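Local coordinates for Lin0012 protein (PDB 3K17) that probably phosphorylates phosphomevalonate with ATP, a step of the mevalonate route to isopentenyl diphosphate, as a kinase of the GHMP family, at residues T87-E92 and T133-E138; L147-H152 and G159-I164; E181-R186 and E193-E198. One frame throughout, in Å; residues are numbered along the deposited sequence.

The three contacts follow one another along the chain without overlapping and pack neighbouring helices into one continuous helical layer. Interactions 1 and 2 belong to the GHMP kinase N-terminal region, their centres about 19 Å apart; interaction 1 joins the ends of helices 76-91 and 119-135, and interaction 2 joins helix 141-156 to the start of helix 162-169. Interaction 3 pairs helices 180-187 and 192-197, with its centre about 13 Å from that of interaction 2 and about 18 Å from that of interaction 1. Met196 of interaction 3, a selenomethionine, touches Phe88 of interaction 1 and Leu147 of interaction 2. Interaction 2 is buried near the chain's centre, whereas interactions 1 and 3 lie farther out, and both have residues that bond to a second subunit.

Interaction 1: residues T87-E92 and T133-E138; sequences TFLKSE and TKFYPE
Tyr136 meets Phe88 and Glu92 with its ring and Leu89 with its CB where two helices of the GHMP kinase N-terminal region, 76-91 and 119-135, come to their ends. Phe88 offers its ring edge, with CE2 3.7 Å from CD2 of Tyr136; the two ring planes are inclined at 68°, an oblique pairing. The two methyls of Leu89 pack on the end of helix 119-135: CD1 lies 3.7 Å from CB of Phe135, and CD2 3.7 Å from CB of Tyr136. Over one face of the tyrosine ring, near its rim, sits CG of Glu92, whose chain bends at chi2 so that OE1 comes to 3.3 Å from the Tyr136 OH. CG of Glu138 covers the opposite face, so the phenol lies between two glutamate chains.

Tyr136 is the first residue after helix 119-135 to leave helical geometry, and with CG anti to the backbone N (chi1 -169°) its ring projects to the neighbouring helix. Farther out, Met132 backs both Phe88 and Leu89, while Ile139 and helix 192-197 also touch Phe88. Lys134 reaches away to a salt bridge with Asp45, its CG lying 3.5 Å above the plane of the Phe135 ring.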
loop_
_atom_site.group_PDB
_atom_site.type_symbol
_atom_site.label_atom_id
_atom_site.label_comp_id
_atom_site.label_asym_id
_atom_site.label_seq_id
_atom_site.Cartn_x
_atom_site.Cartn_y
_atom_site.Cartn_z
ATOM N N THR A 87 20.756 7.740 -22.504
ATOM C CA THR A 87 21.789 6.834 -22.032
ATOM C C THR A 87 22.787 6.547 -23.159
ATOM O O THR A 87 23.988 6.410 -22.912
ATOM C CB THR A 87 21.187 5.506 -21.531
ATOM O OG1 THR A 87 20.454 5.750 -20.325
ATOM C CG2 THR A 87 22.291 4.471 -21.256
ATOM N N PHE A 88 22.290 6.455 -24.390
ATOM C CA PHE A 88 23.174 6.199 -25.522
ATOM C C PHE A 88 24.089 7.399 -25.770
ATOM O O PHE A 88 25.293 7.240 -25.950
ATOM C CB PHE A 88 22.383 5.915 -26.798
ATOM C CG PHE A 88 23.253 5.777 -28.019
ATOM C CD1 PHE A 88 24.079 4.666 -28.179
ATOM C CD2 PHE A 88 23.293 6.781 -28.973
ATOM C CE1 PHE A 88 24.939 4.563 -29.271
ATOM C CE2 PHE A 88 24.149 6.689 -30.069
ATOM C CZ PHE A 88 24.977 5.573 -30.216
ATOM N N LEU A 89 23.516 8.598 -25.777
ATOM C CA LEU A 89 24.297 9.806 -26.008
ATOM C C LEU A 89 25.382 10.000 -24.950
ATOM O O LEU A 89 26.487 10.443 -25.259
ATOM C CB LEU A 89 23.380 11.031 -26.068
ATOM C CG LEU A 89 22.460 11.106 -27.296
ATOM C CD1 LEU A 89 21.485 12.261 -27.148
ATOM C CD2 LEU A 89 23.298 11.273 -28.558
ATOM N N LYS A 90 25.081 9.673 -23.702
ATOM C CA LYS A 90 26.085 9.824 -22.665
ATOM C C LYS A 90 27.217 8.819 -22.859
ATOM O O LYS A 90 28.366 9.109 -22.532
ATOM C CB LYS A 90 25.473 9.645 -21.284
ATOM C CG LYS A 90 24.625 10.811 -20.816
ATOM C CD LYS A 90 24.141 10.539 -19.405
ATOM C CE LYS A 90 23.470 11.742 -18.798
ATOM N NZ LYS A 90 23.228 11.518 -17.345
ATOM N N SER A 91 26.900 7.639 -23.388
ATOM C CA SER A 91 27.929 6.633 -23.610
ATOM C C SER A 91 28.880 7.108 -24.705
ATOM O O SER A 91 30.035 6.702 -24.740
ATOM C CB SER A 91 27.313 5.281 -24.004
ATOM O OG SER A 91 26.746 5.321 -25.302
ATOM N N GLU A 92 28.387 7.962 -25.600
ATOM C CA GLU A 92 29.214 8.505 -26.677
ATOM C C GLU A 92 29.882 9.807 -26.239
ATOM O O GLU A 92 30.560 10.456 -27.028
ATOM C CB GLU A 92 28.372 8.768 -27.929
ATOM C CG GLU A 92 27.973 7.522 -28.695
ATOM C CD GLU A 92 29.174 6.755 -29.233
ATOM O OE1 GLU A 92 30.094 7.400 -29.783
ATOM O OE2 GLU A 92 29.192 5.511 -29.115
ATOM N N THR A 133 19.308 13.222 -34.700
ATOM C CA THR A 133 19.573 14.273 -35.679
ATOM C C THR A 133 20.127 15.500 -34.952
ATOM O O THR A 133 21.039 16.171 -35.438
ATOM C CB THR A 133 18.291 14.684 -36.445
ATOM O OG1 THR A 133 17.786 13.565 -37.181
ATOM C CG2 THR A 133 18.593 15.816 -37.428
ATOM N N LYS A 134 19.584 15.765 -33.771
ATOM C CA LYS A 134 19.984 16.903 -32.956
ATOM C C LYS A 134 21.319 16.758 -32.222
ATOM O O LYS A 134 22.079 17.722 -32.130
ATOM C CB LYS A 134 18.883 17.195 -31.926
ATOM C CG LYS A 134 19.216 18.275 -30.911
ATOM C CD LYS A 134 19.319 19.651 -31.559
ATOM C CE LYS A 134 19.560 20.728 -30.508
ATOM N NZ LYS A 134 19.670 22.086 -31.114
ATOM N N PHE A 135 21.617 15.566 -31.712
ATOM C CA PHE A 135 22.840 15.368 -30.934
ATOM C C PHE A 135 23.925 14.440 -31.486
ATOM O O PHE A 135 25.068 14.513 -31.047
ATOM C CB PHE A 135 22.474 14.882 -29.525
ATOM C CG PHE A 135 21.659 15.867 -28.727
ATOM C CD1 PHE A 135 22.255 16.991 -28.163
ATOM C CD2 PHE A 135 20.286 15.675 -28.553
ATOM C CE1 PHE A 135 21.501 17.915 -27.439
ATOM C CE2 PHE A 135 19.519 16.595 -27.828
ATOM C CZ PHE A 135 20.126 17.713 -27.272
ATOM N N TYR A 136 23.575 13.573 -32.427
ATOM C CA TYR A 136 24.536 12.616 -32.973
ATOM C C TYR A 136 24.041 12.170 -34.350
ATOM O O TYR A 136 23.815 10.984 -34.588
ATOM C CB TYR A 136 24.621 11.418 -32.020
ATOM C CG TYR A 136 25.744 10.440 -32.274
ATOM C CD1 TYR A 136 27.078 10.824 -32.145
ATOM C CD2 TYR A 136 25.471 9.115 -32.602
ATOM C CE1 TYR A 136 28.117 9.905 -32.336
ATOM C CE2 TYR A 136 26.493 8.192 -32.793
ATOM C CZ TYR A 136 27.813 8.592 -32.661
ATOM O OH TYR A 136 28.821 7.678 -32.869
ATOM N N PRO A 137 23.892 13.126 -35.281
ATOM C CA PRO A 137 23.418 12.897 -36.650
ATOM C C PRO A 137 24.145 11.875 -37.518
ATOM O O PRO A 137 23.546 11.314 -38.439
ATOM C CB PRO A 137 23.436 14.298 -37.261
ATOM C CG PRO A 137 24.561 14.966 -36.537
ATOM C CD PRO A 137 24.346 14.521 -35.112
ATOM N N GLU A 138 25.420 11.621 -37.232
ATOM C CA GLU A 138 26.177 10.668 -38.038
ATOM C C GLU A 138 25.777 9.209 -37.799
ATOM O O GLU A 138 26.060 8.345 -38.630
ATOM C CB GLU A 138 27.682 10.819 -37.781
ATOM C CG GLU A 138 28.102 10.537 -36.347
ATOM C CD GLU A 138 28.418 11.806 -35.565
ATOM O OE1 GLU A 138 27.555 12.716 -35.509
ATOM O OE2 GLU A 138 29.535 11.885 -35.005
#

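Interaction 2: residues L147-H152 and G159-I164; sequences LAALSH and GSCGDI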
loop_
_atom_site.group_PDB
_atom_site.type_symbol
_atom_site.label_atom_id
_atom_site.label_comp_id
_atom_site.label_asym_id
_atom_site.label_seq_id
_atom_site.Cartn_x
_atom_site.Cartn_y
_atom_site.Cartn_z
ATOM N N LEU A 147 17.993 1.171 -31.086
ATOM C CA LEU A 147 17.573 1.972 -29.940
ATOM C C LEU A 147 16.043 1.947 -29.866
ATOM O O LEU A 147 15.468 1.673 -28.819
ATOM C CB LEU A 147 18.059 3.416 -30.091
ATOM C CG LEU A 147 19.568 3.663 -29.987
ATOM C CD1 LEU A 147 19.877 5.098 -30.394
ATOM C CD2 LEU A 147 20.048 3.387 -28.560
ATOM N N ALA A 148 15.396 2.216 -30.998
ATOM C CA ALA A 148 13.942 2.240 -31.074
ATOM C C ALA A 148 13.317 0.883 -30.757
ATOM O O ALA A 148 12.269 0.808 -30.098
ATOM C CB ALA A 148 13.503 2.713 -32.461
ATOM N N ALA A 149 13.956 -0.186 -31.225
ATOM C CA ALA A 149 13.461 -1.539 -30.992
ATOM C C ALA A 149 13.566 -1.954 -29.520
ATOM O O ALA A 149 12.628 -2.541 -28.968
ATOM C CB ALA A 149 14.218 -2.536 -31.869
ATOM N N LEU A 150 14.706 -1.670 -28.894
ATOM C CA LEU A 150 14.890 -2.004 -27.481
ATOM C C LEU A 150 13.862 -1.233 -26.662
ATOM O O LEU A 150 13.228 -1.784 -25.771
ATOM C CB LEU A 150 16.289 -1.615 -26.999
ATOM C CG LEU A 150 17.474 -2.475 -27.446
ATOM C CD1 LEU A 150 18.774 -1.909 -26.888
ATOM C CD2 LEU A 150 17.269 -3.902 -26.958
ATOM N N SER A 151 13.714 0.051 -26.969
ATOM C CA SER A 151 12.767 0.907 -26.261
ATOM C C SER A 151 11.354 0.342 -26.338
ATOM O O SER A 151 10.706 0.105 -25.319
ATOM C CB SER A 151 12.776 2.320 -26.862
ATOM O OG SER A 151 11.843 3.174 -26.208
ATOM N N HIS A 152 10.892 0.117 -27.561
ATOM C CA HIS A 152 9.547 -0.369 -27.795
ATOM C C HIS A 152 9.252 -1.765 -27.250
ATOM O O HIS A 152 8.162 -2.008 -26.739
ATOM C CB HIS A 152 9.232 -0.312 -29.294
ATOM C CG HIS A 152 7.773 -0.432 -29.612
ATOM N ND1 HIS A 152 7.117 -1.644 -29.666
ATOM C CD2 HIS A 152 6.839 0.514 -29.875
ATOM C CE1 HIS A 152 5.841 -1.440 -29.952
ATOM N NE2 HIS A 152 5.647 -0.139 -30.082
ATOM N N GLY A 159 5.959 -8.344 -29.229
ATOM C CA GLY A 159 5.974 -7.770 -30.564
ATOM C C GLY A 159 7.295 -8.045 -31.272
ATOM O O GLY A 159 8.321 -8.292 -30.629
ATOM N N SER A 160 7.272 -7.985 -32.600
ATOM C CA SER A 160 8.453 -8.255 -33.417
ATOM C C SER A 160 9.311 -7.038 -33.709
ATOM O O SER A 160 10.468 -7.178 -34.100
ATOM C CB SER A 160 8.020 -8.844 -34.756
ATOM O OG SER A 160 7.333 -7.855 -35.510
ATOM N N CYS A 161 8.741 -5.849 -33.521
ATOM C CA CYS A 161 9.424 -4.602 -33.823
ATOM C C CYS A 161 9.479 -4.384 -35.338
ATOM O O CYS A 161 10.226 -3.547 -35.825
ATOM C CB CYS A 161 10.832 -4.572 -33.228
ATOM S SG CYS A 161 10.818 -4.289 -31.437
ATOM N N GLY A 162 8.682 -5.153 -36.076
ATOM C CA GLY A 162 8.619 -4.979 -37.521
ATOM C C GLY A 162 7.985 -3.618 -37.782
ATOM O O GLY A 162 8.279 -2.959 -38.785
ATOM N N ASP A 163 7.111 -3.190 -36.866
ATOM C CA ASP A 163 6.465 -1.894 -36.995
ATOM C C ASP A 163 7.515 -0.805 -36.823
ATOM O O ASP A 163 7.504 0.190 -37.536
ATOM C CB ASP A 163 5.325 -1.725 -35.971
ATOM C CG ASP A 163 5.726 -2.099 -34.550
ATOM O OD1 ASP A 163 6.873 -2.538 -34.311
ATOM O OD2 ASP A 163 4.865 -1.949 -33.661
ATOM N N ILE A 164 8.422 -1.002 -35.874
ATOM C CA ILE A 164 9.501 -0.052 -35.646
ATOM C C ILE A 164 10.337 0.060 -36.936
ATOM O O ILE A 164 10.699 1.156 -37.363
ATOM C CB ILE A 164 10.423 -0.532 -34.489
ATOM C CG1 ILE A 164 9.706 -0.380 -33.139
ATOM C CG2 ILE A 164 11.722 0.239 -34.494
ATOM C CD1 ILE A 164 9.378 1.050 -32.759
#
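Helix 141-156 comes nearest the turn that starts helix 162-169 where the CA atoms of Ala149 and Cys161 stand 5.8 Å apart, Cys161 occupying the N-cap position with a positive phi. This buried helix-to-turn packing belongs to the GHMP kinase N-terminal region. The small side chains of Ala148 and Ala149 permit the close approach: SG of Cys161 sits 3.5 Å from O and 3.8 Å from CB of Ala149, and CB of Ala148 meets the CG2 branch of Ile164 at 3.7 Å. The other branch of Ile164 runs to His152, placing CD1 3.7 Å from CB of His152 and close to CG and CD2 of the ring.

With its CG turned opposite the main-chain nitrogen (chi1 -164°), His152 carries its imidazole past Ile164 toward Asp163. The carboxylate plane stands at 82° to the ring, and OD2 of Asp163 lies 3.9 Å from CE1 of His152, a contact without a hydrogen bond. NE2 of His152 instead bonds to OG of Ser120, and Phe77 stacks on the ring, so neighbouring helices fix its orientation. Ahead of Cys161, Ser160 shapes the turn as an ST turn, its OG accepting the N-H of Gly162 at 3.1 Å with an angle of 152°.

Interaction 3: residues E181-R186 and E193-E198; sequences EWVKHR and EWFMKE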
loop_
_atom_site.group_PDB
_atom_site.type_symbol
_atom_site.label_atom_id
_atom_site.label_comp_id
_atom_site.label_asym_id
_atom_site.label_seq_id
_atom_site.Cartn_x
_atom_site.Cartn_y
_atom_site.Cartn_z
ATOM N N GLU A 181 15.037 -13.907 -27.769
ATOM C CA GLU A 181 15.580 -14.460 -26.538
ATOM C C GLU A 181 17.016 -13.978 -26.327
ATOM O O GLU A 181 17.433 -13.692 -25.202
ATOM C CB GLU A 181 15.538 -15.985 -26.608
ATOM C CG GLU A 181 15.360 -16.660 -25.269
ATOM C CD GLU A 181 15.375 -18.173 -25.378
ATOM O OE1 GLU A 181 16.396 -18.727 -25.844
ATOM O OE2 GLU A 181 14.364 -18.806 -25.000
ATOM N N TRP A 182 17.762 -13.887 -27.422
ATOM C CA TRP A 182 19.146 -13.434 -27.378
ATOM C C TRP A 182 19.197 -12.022 -26.791
ATOM O O TRP A 182 20.036 -11.718 -25.954
ATOM C CB TRP A 182 19.722 -13.431 -28.794
ATOM C CG TRP A 182 21.165 -13.058 -28.888
ATOM C CD1 TRP A 182 22.241 -13.900 -28.807
ATOM C CD2 TRP A 182 21.696 -11.750 -29.122
ATOM N NE1 TRP A 182 23.410 -13.193 -28.983
ATOM C CE2 TRP A 182 23.103 -11.873 -29.179
ATOM C CE3 TRP A 182 21.120 -10.483 -29.293
ATOM C CZ2 TRP A 182 23.941 -10.776 -29.401
ATOM C CZ3 TRP A 182 21.950 -9.397 -29.514
ATOM C CH2 TRP A 182 23.348 -9.550 -29.567
ATOM N N VAL A 183 18.277 -11.167 -27.232
ATOM C CA VAL A 183 18.218 -9.789 -26.759
ATOM C C VAL A 183 17.774 -9.664 -25.308
ATOM O O VAL A 183 18.453 -9.036 -24.491
ATOM C CB VAL A 183 17.260 -8.941 -27.626
ATOM C CG1 VAL A 183 17.026 -7.581 -26.968
ATOM C CG2 VAL A 183 17.849 -8.746 -29.023
ATOM N N LYS A 184 16.630 -10.261 -24.993
ATOM C CA LYS A 184 16.081 -10.187 -23.648
ATOM C C LYS A 184 17.030 -10.678 -22.565
ATOM O O LYS A 184 17.147 -10.047 -21.519
ATOM C CB LYS A 184 14.759 -10.956 -23.583
ATOM C CG LYS A 184 13.660 -10.332 -24.442
ATOM C CD LYS A 184 12.436 -11.232 -24.536
ATOM C CE LYS A 184 11.468 -10.737 -25.599
ATOM N NZ LYS A 184 10.224 -11.557 -25.648
ATOM N N HIS A 185 17.708 -11.796 -22.809
ATOM C CA HIS A 185 18.638 -12.341 -21.823
ATOM C C HIS A 185 19.765 -11.367 -21.541
ATOM O O HIS A 185 20.129 -11.144 -20.389
ATOM C CB HIS A 185 19.235 -13.662 -22.314
ATOM C CG HIS A 185 18.245 -14.780 -22.404
ATOM N ND1 HIS A 185 18.565 -16.013 -22.933
ATOM C CD2 HIS A 185 16.948 -14.857 -22.029
ATOM C CE1 HIS A 185 17.504 -16.800 -22.880
ATOM N NE2 HIS A 185 16.510 -16.123 -22.336
ATOM N N ARG A 186 20.307 -10.784 -22.602
ATOM C CA ARG A 186 21.414 -9.845 -22.485
ATOM C C ARG A 186 21.046 -8.486 -21.895
ATOM O O ARG A 186 21.919 -7.733 -21.467
ATOM C CB ARG A 186 22.086 -9.696 -23.852
ATOM C CG ARG A 186 22.871 -10.953 -24.220
ATOM C CD ARG A 186 23.098 -11.120 -25.712
ATOM N NE ARG A 186 23.252 -12.537 -26.033
ATOM C CZ ARG A 186 24.248 -13.291 -25.589
ATOM N NH1 ARG A 186 25.181 -12.758 -24.815
ATOM N NH2 ARG A 186 24.301 -14.579 -25.893
ATOM N N GLU A 193 25.718 0.230 -24.970
ATOM C CA GLU A 193 26.800 0.458 -25.927
ATOM C C GLU A 193 27.198 -0.841 -26.613
ATOM O O GLU A 193 27.526 -0.850 -27.797
ATOM C CB GLU A 193 28.023 1.064 -25.231
ATOM C CG GLU A 193 29.176 1.360 -26.187
ATOM C CD GLU A 193 30.372 1.997 -25.496
ATOM O OE1 GLU A 193 30.798 1.466 -24.448
ATOM O OE2 GLU A 193 30.889 3.021 -26.005
ATOM N N TRP A 194 27.160 -1.936 -25.863
ATOM C CA TRP A 194 27.503 -3.245 -26.400
ATOM C C TRP A 194 26.446 -3.677 -27.414
ATOM O O TRP A 194 26.760 -4.283 -28.440
ATOM C CB TRP A 194 27.580 -4.276 -25.269
ATOM C CG TRP A 194 27.953 -5.649 -25.731
ATOM C CD1 TRP A 194 29.214 -6.159 -25.871
ATOM C CD2 TRP A 194 27.057 -6.669 -26.178
ATOM N NE1 TRP A 194 29.157 -7.439 -26.381
ATOM C CE2 TRP A 194 27.844 -7.775 -26.578
ATOM C CE3 TRP A 194 25.662 -6.758 -26.281
ATOM C CZ2 TRP A 194 27.281 -8.953 -27.073
ATOM C CZ3 TRP A 194 25.100 -7.932 -26.776
ATOM C CH2 TRP A 194 25.912 -9.014 -27.164
ATOM N N PHE A 195 25.188 -3.369 -27.117
ATOM C CA PHE A 195 24.083 -3.726 -28.005
ATOM C C PHE A 195 24.179 -3.006 -29.343
ATOM O O PHE A 195 23.841 -3.570 -30.383
ATOM C CB PHE A 195 22.737 -3.378 -27.347
ATOM C CG PHE A 195 22.147 -4.491 -26.523
ATOM C CD1 PHE A 195 21.718 -5.667 -27.132
ATOM C CD2 PHE A 195 21.975 -4.345 -25.148
ATOM C CE1 PHE A 195 21.118 -6.684 -26.390
ATOM C CE2 PHE A 195 21.375 -5.356 -24.386
ATOM C CZ PHE A 195 20.942 -6.528 -25.006
HETATM N N MSE A 196 24.636 -1.754 -29.307
HETATM C CA MSE A 196 24.757 -0.936 -30.510
HETATM C C MSE A 196 25.863 -1.403 -31.445
HETATM O O MSE A 196 25.742 -1.295 -32.663
HETATM C CB MSE A 196 25.016 0.528 -30.137
HETATM C CG MSE A 196 23.868 1.221 -29.415
HETATM SE SE MSE A 196 22.198 1.167 -30.414
HETATM C CE MSE A 196 21.387 -0.339 -29.512
ATOM N N LYS A 197 26.944 -1.912 -30.870
ATOM C CA LYS A 197 28.079 -2.370 -31.661
ATOM C C LYS A 197 27.995 -3.834 -32.054
ATOM O O LYS A 197 28.634 -4.261 -33.012
ATOM C CB LYS A 197 29.379 -2.122 -30.895
ATOM C CG LYS A 197 29.675 -0.649 -30.695
ATOM C CD LYS A 197 31.009 -0.417 -30.011
ATOM C CE LYS A 197 31.300 1.075 -29.917
ATOM N NZ LYS A 197 32.611 1.356 -29.277
ATOM N N GLU A 198 27.206 -4.607 -31.321
ATOM C CA GLU A 198 27.082 -6.023 -31.618
ATOM C C GLU A 198 26.015 -6.321 -32.673
ATOM O O GLU A 198 24.878 -5.850 -32.582
ATOM C CB GLU A 198 26.754 -6.792 -30.335
ATOM C CG GLU A 198 26.898 -8.304 -30.439
ATOM C CD GLU A 198 28.351 -8.755 -30.459
ATOM O OE1 GLU A 198 29.246 -7.891 -30.333
ATOM O OE2 GLU A 198 28.593 -9.975 -30.591
#
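Trp182 and Trp194 share a first torsion near 180°, which sends the two indoles across the gap from opposite directions. Their six-membered rings meet obliquely, with planes 31° apart. CZ2 of Trp182 lies 3.5 Å from CH2 of Trp194, approaching near the plane of the latter's ring. Glu198, just past the end of helix 192-197, adds to this cluster: its CG reaches the edge of the Trp182 ring, 3.9 Å from CH2 of Trp182, while its CB covers one face of Trp194.

Beside the indoles, Phe195 extends from its helix to the backbone of the other segment. Its CZ lies 3.6 Å from the carbonyl O of Val183, which approaches at the ring edge, and equally touches CB of Arg186.

The two helices, 180-187 and 192-197, form an antiparallel helical hairpin, their short segments running at 158° to each other. A closest axis approach of 12.0 Å is wide, and large aromatic side chains bridge the separation. Helix 141-156 lies against the hairpin, with Leu150 touching both Val183 and Met196. Trp200 meets Trp182, and its NE1 is hydrogen-bonded to O of Phe195.

Arg186 runs extended from CG to NE past both indoles. Its CD comes within 3.8 Å of CH2 of Trp194, and NE lies over a face of Trp182 near the rim, its closeness to the other donor, NE1 of Trp182, being doubtful and not a hydrogen bond. NH1 forms a salt bridge with OE2 of Glu67 of the second subunit, carrying the arginine from the hairpin into the subunit interface.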